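Side-chain contacts in glucose-resistance amylase regulator (Weissella paramesenteroides ATCC 33313, PDB 4RK6), which binds D-glucose between the two lobes of its sugar-binding core and, as a LacI-family member, probably regulates transcription by binding DNA: residues 75-78 with 79-83; 198-201 with 202-206. All blocks are in the same frame, centred on the assembly; numbering follows the deposited sequence.

Contact 1. Residues 75-78 with 79-83; sequences LDIP and SWMID
Pro78 lays its ring over one face of the Trp80 indole at the start of helix 79-87. The proline CB is 3.7 Å from the centroid of the five-membered ring and 26° off its normal, a CH-pi contact, and CG continues the overlap toward the benzo ring, 3.7 Å from Trp80 CE2. The indole turns back over the proline because its CG sits between the backbone N and the carbonyl carbon (chi1 59°). Its NE1 donates to the carboxylate of Glu52, which, with the proline on its face, limits rotation of the ring.

The same proline occupies the N-cap. Its carbonyl O accepts an i to i+3 hydrogen bond from Met81 N at 3.0 Å; the bond is bent, with an N-H...O angle of 137°, and the donor stands above the carbonyl plane, not on a lone pair. Met81, a selenomethionine, also meets the proline with its side chain, CB lying 4.0 Å from Pro78 CG. Extended through chi1 and chi2, the chain then carries SE to 4.0 Å from Ile77 CG2.

Ile77 makes its contacts through that one methyl. CG2 is anti to the backbone N, and besides the selenium it meets Ile82 CG1 at 4.1 Å, where the two isoleucine side chains cross at about a right angle. Leu48 of strand 42-48 touches both Ile77 and Met81, while Gln55 of helix 52-64 packs against Pro78, Trp80 and Met81.

The contact is a hydrophobic staple, Ile77 (N') against Ile82 (N4), around the N-cap Pro78. It belongs to the beta-alpha connection from strand 69-72 to helix 79-87, in the Rossmann-like N-terminal lobe of the periplasmic-binding-protein fold.

Contact 2. Residues 198-201 with 202-206; sequences DMVG and QGLIN
Four successive i to i+4 backbone hydrogen bonds, from Gln202 N to Asp198 O through Ile205 N to Gly201 O, join the first turns of helix 198-210, all with N...O distances of 3.0 Å and N-H...O angles opening from 152° to 164°. Side chains meet more loosely. Val200 CG1 approaches Leu204 CD1 at 4.4 Å, one turn apart on the same flank, while Leu204 CG rests 3.5 Å from Val200 O. Ile205 likewise lies over the preceding turn, its CG1 3.5 Å from Gly201 O; placed beside the backbone N (chi1 -75°), this branch stays close to that carbonyl. Met199, a selenomethionine, brings SE to 4.2 Å from Gln202 CB. The Gln202 chain then bends at chi2, and OE1 accepts a hydrogen bond from Gln229 NE2.

Leu204 and Ile205 both pack on Ile221 of strand 220-223, and the Asp198 carboxylate binds Thr223 and the backbone N-H groups of Gly226 and Leu227, close to the glucose-binding residue Asp225. Ile232 of the second subunit packs on Gln202 and accepts a hydrogen bond from Asn206 ND2 at its O. This is the helix of a beta-alpha-beta crossover between strands 192-195 and 220-223, in the C-terminal lobe of the periplasmic-binding-protein fold.

Contacts 1 and 2 lie on opposite sides of the chain's centre, their centres 31 Å apart, and share no helix or strand. Both concern the beginning of a helix that follows a parallel strand, one in each lobe. In contact 1 the loop leads into the helix and the junction is partly buried; its chemistry is apolar and aromatic, with a single backbone bond between the segments. Contact 2 falls wholly within a helix, is buried, and relies on regular main-chain bonding, its polar side chains turning to other elements. The Asp198 side chain is about 7 Å from the bound glucose, that of Ile77 about 11 Å. Unlike contact 1, contact 2 reaches the second subunit.

Contact 1. Residues 75-78 with 79-83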
loop_
_atom_site.group_PDB
_atom_site.type_symbol
_atom_site.label_atom_id
_atom_site.label_comp_id
_atom_site.label_asym_id
_atom_site.label_seq_id
_atom_site.Cartn_x
_atom_site.Cartn_y
_atom_site.Cartn_z
ATOM N N LEU A 75 -0.224 -14.382 10.885
ATOM C CA LEU A 75 -0.268 -15.814 11.163
ATOM C C LEU A 75 0.775 -16.135 12.248
ATOM O O LEU A 75 0.848 -17.266 12.727
ATOM C CB LEU A 75 -0.012 -16.625 9.889
ATOM N N ASP A 76 1.523 -15.111 12.676
ATOM C CA ASP A 76 2.760 -15.261 13.440
ATOM C C ASP A 76 2.670 -14.805 14.918
ATOM O O ASP A 76 3.693 -14.550 15.560
ATOM C CB ASP A 76 3.857 -14.453 12.722
ATOM C CG ASP A 76 5.144 -15.235 12.535
ATOM O OD1 ASP A 76 5.441 -16.134 13.352
ATOM O OD2 ASP A 76 5.866 -14.943 11.559
ATOM N N ILE A 77 1.471 -14.744 15.483
ATOM C CA ILE A 77 1.311 -14.215 16.837
ATOM C C ILE A 77 1.753 -15.265 17.848
ATOM O O ILE A 77 1.353 -16.433 17.731
ATOM C CB ILE A 77 -0.158 -13.835 17.125
ATOM C CG1 ILE A 77 -0.656 -12.794 16.100
ATOM C CG2 ILE A 77 -0.310 -13.303 18.542
ATOM C CD1 ILE A 77 -0.002 -11.432 16.226
ATOM N N PRO A 78 2.546 -14.865 18.853
ATOM C CA PRO A 78 2.920 -15.865 19.857
ATOM C C PRO A 78 1.735 -16.318 20.711
ATOM O O PRO A 78 0.874 -15.515 21.076
ATOM C CB PRO A 78 3.944 -15.133 20.721
ATOM C CG PRO A 78 3.659 -13.690 20.511
ATOM C CD PRO A 78 3.270 -13.604 19.070
ATOM N N SER A 79 1.701 -17.605 21.041
ATOM C CA SER A 79 0.624 -18.141 21.870
ATOM C C SER A 79 0.451 -17.415 23.188
ATOM O O SER A 79 -0.680 -17.253 23.651
ATOM C CB SER A 79 0.851 -19.641 22.113
ATOM O OG SER A 79 0.870 -20.327 20.866
ATOM N N TRP A 80 1.558 -16.991 23.813
ATOM C CA TRP A 80 1.491 -16.324 25.100
ATOM C C TRP A 80 0.709 -15.002 25.023
ATOM O O TRP A 80 0.101 -14.619 26.000
ATOM C CB TRP A 80 2.887 -16.098 25.744
ATOM C CG TRP A 80 3.866 -15.278 24.928
ATOM C CD1 TRP A 80 4.922 -15.749 24.198
ATOM C CD2 TRP A 80 3.884 -13.847 24.785
ATOM N NE1 TRP A 80 5.589 -14.705 23.595
ATOM C CE2 TRP A 80 4.973 -13.528 23.937
ATOM C CE3 TRP A 80 3.090 -12.810 25.291
ATOM C CZ2 TRP A 80 5.283 -12.208 23.578
ATOM C CZ3 TRP A 80 3.392 -11.495 24.928
ATOM C CH2 TRP A 80 4.475 -11.213 24.070
HETATM N N MSE A 81 0.736 -14.325 23.878
HETATM C CA MSE A 81 -0.006 -13.057 23.715
HETATM C C MSE A 81 -1.493 -13.321 23.682
HETATM O O MSE A 81 -2.253 -12.623 24.319
HETATM C CB MSE A 81 0.404 -12.288 22.429
HETATM C CG MSE A 81 -0.213 -10.885 22.405
HETATM SE SE MSE A 81 0.358 -10.034 20.717
HETATM C CE MSE A 81 2.242 -9.911 21.230
ATOM N N ILE A 82 -1.897 -14.348 22.938
ATOM C CA ILE A 82 -3.303 -14.735 22.846
ATOM C C ILE A 82 -3.772 -15.141 24.236
ATOM O O ILE A 82 -4.760 -14.612 24.743
ATOM C CB ILE A 82 -3.516 -15.886 21.841
ATOM C CG1 ILE A 82 -3.220 -15.414 20.416
ATOM C CG2 ILE A 82 -4.946 -16.423 21.932
ATOM C CD1 ILE A 82 -3.023 -16.542 19.424
ATOM N N ASP A 83 -3.039 -16.050 24.876
ATOM C CA ASP A 83 -3.365 -16.449 26.242
ATOM C C ASP A 83 -3.423 -15.285 27.231
ATOM O O ASP A 83 -4.391 -15.168 27.957
ATOM C CB ASP A 83 -2.402 -17.519 26.773
ATOM C CG ASP A 83 -2.660 -18.889 26.172
ATOM O OD1 ASP A 83 -3.815 -19.381 26.272
ATOM O OD2 ASP A 83 -1.698 -19.477 25.607
#

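Contact 2. Residues 198-201 with 202-206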
loop_
_atom_site.group_PDB
_atom_site.type_symbol
_atom_site.label_atom_id
_atom_site.label_comp_id
_atom_site.label_asym_id
_atom_site.label_seq_id
_atom_site.Cartn_x
_atom_site.Cartn_y
_atom_site.Cartn_z
ATOM N N ASP A 198 -1.215 -10.610 -5.147
ATOM C CA ASP A 198 -1.234 -9.836 -6.392
ATOM C C ASP A 198 0.166 -9.400 -6.895
ATOM O O ASP A 198 0.447 -9.478 -8.099
ATOM C CB ASP A 198 -2.105 -8.587 -6.257
ATOM C CG ASP A 198 -3.544 -8.911 -5.861
ATOM O OD1 ASP A 198 -4.087 -9.978 -6.244
ATOM O OD2 ASP A 198 -4.112 -8.054 -5.161
HETATM N N MSE A 199 1.027 -8.959 -5.979
HETATM C CA MSE A 199 2.364 -8.442 -6.348
HETATM C C MSE A 199 3.206 -9.560 -6.935
HETATM O O MSE A 199 4.017 -9.313 -7.801
HETATM C CB MSE A 199 3.067 -7.785 -5.156
HETATM C CG MSE A 199 2.669 -6.332 -5.037
HETATM SE SE MSE A 199 3.521 -5.378 -6.533
HETATM C CE MSE A 199 3.146 -3.637 -5.696
ATOM N N VAL A 200 2.987 -10.804 -6.501
ATOM C CA VAL A 200 3.692 -11.937 -7.095
ATOM C C VAL A 200 3.333 -12.001 -8.578
ATOM O O VAL A 200 4.200 -12.199 -9.435
ATOM C CB VAL A 200 3.349 -13.261 -6.386
ATOM C CG1 VAL A 200 3.992 -14.451 -7.092
ATOM C CG2 VAL A 200 3.735 -13.202 -4.922
ATOM N N GLY A 201 2.049 -11.834 -8.891
ATOM C CA GLY A 201 1.576 -11.820 -10.264
ATOM C C GLY A 201 2.189 -10.691 -11.085
ATOM O O GLY A 201 2.564 -10.874 -12.237
ATOM N N GLN A 202 2.320 -9.521 -10.473
ATOM C CA GLN A 202 2.962 -8.409 -11.154
ATOM C C GLN A 202 4.445 -8.731 -11.475
ATOM O O GLN A 202 4.975 -8.340 -12.533
ATOM C CB GLN A 202 2.831 -7.154 -10.318
ATOM C CG GLN A 202 3.474 -5.934 -10.915
ATOM C CD GLN A 202 2.728 -5.426 -12.124
ATOM O OE1 GLN A 202 1.722 -4.706 -11.987
ATOM N NE2 GLN A 202 3.204 -5.787 -13.313
ATOM N N GLY A 203 5.102 -9.399 -10.547
ATOM C CA GLY A 203 6.511 -9.813 -10.728
ATOM C C GLY A 203 6.655 -10.762 -11.885
ATOM O O GLY A 203 7.562 -10.636 -12.692
ATOM N N LEU A 204 5.743 -11.719 -11.960
ATOM C CA LEU A 204 5.712 -12.668 -13.064
ATOM C C LEU A 204 5.500 -11.971 -14.417
ATOM O O LEU A 204 6.196 -12.269 -15.405
ATOM C CB LEU A 204 4.581 -13.659 -12.848
ATOM C CG LEU A 204 4.840 -14.720 -11.770
ATOM C CD1 LEU A 204 3.523 -15.355 -11.367
ATOM C CD2 LEU A 204 5.780 -15.773 -12.310
ATOM N N ILE A 205 4.545 -11.041 -14.475
ATOM C CA ILE A 205 4.294 -10.302 -15.709
ATOM C C ILE A 205 5.563 -9.583 -16.173
ATOM O O ILE A 205 5.955 -9.666 -17.351
ATOM C CB ILE A 205 3.160 -9.281 -15.522
ATOM C CG1 ILE A 205 1.810 -9.999 -15.495
ATOM C CG2 ILE A 205 3.207 -8.223 -16.626
ATOM C CD1 ILE A 205 0.667 -9.059 -15.179
ATOM N N ASN A 206 6.214 -8.892 -15.250
ATOM C CA ASN A 206 7.399 -8.128 -15.614
ATOM C C ASN A 206 8.565 -9.017 -16.012
ATOM O O ASN A 206 9.312 -8.649 -16.915
ATOM C CB ASN A 206 7.797 -7.138 -14.510
ATOM C CG ASN A 206 6.929 -5.902 -14.522
ATOM O OD1 ASN A 206 6.081 -5.750 -15.390
ATOM N ND2 ASN A 206 7.137 -5.014 -13.581
#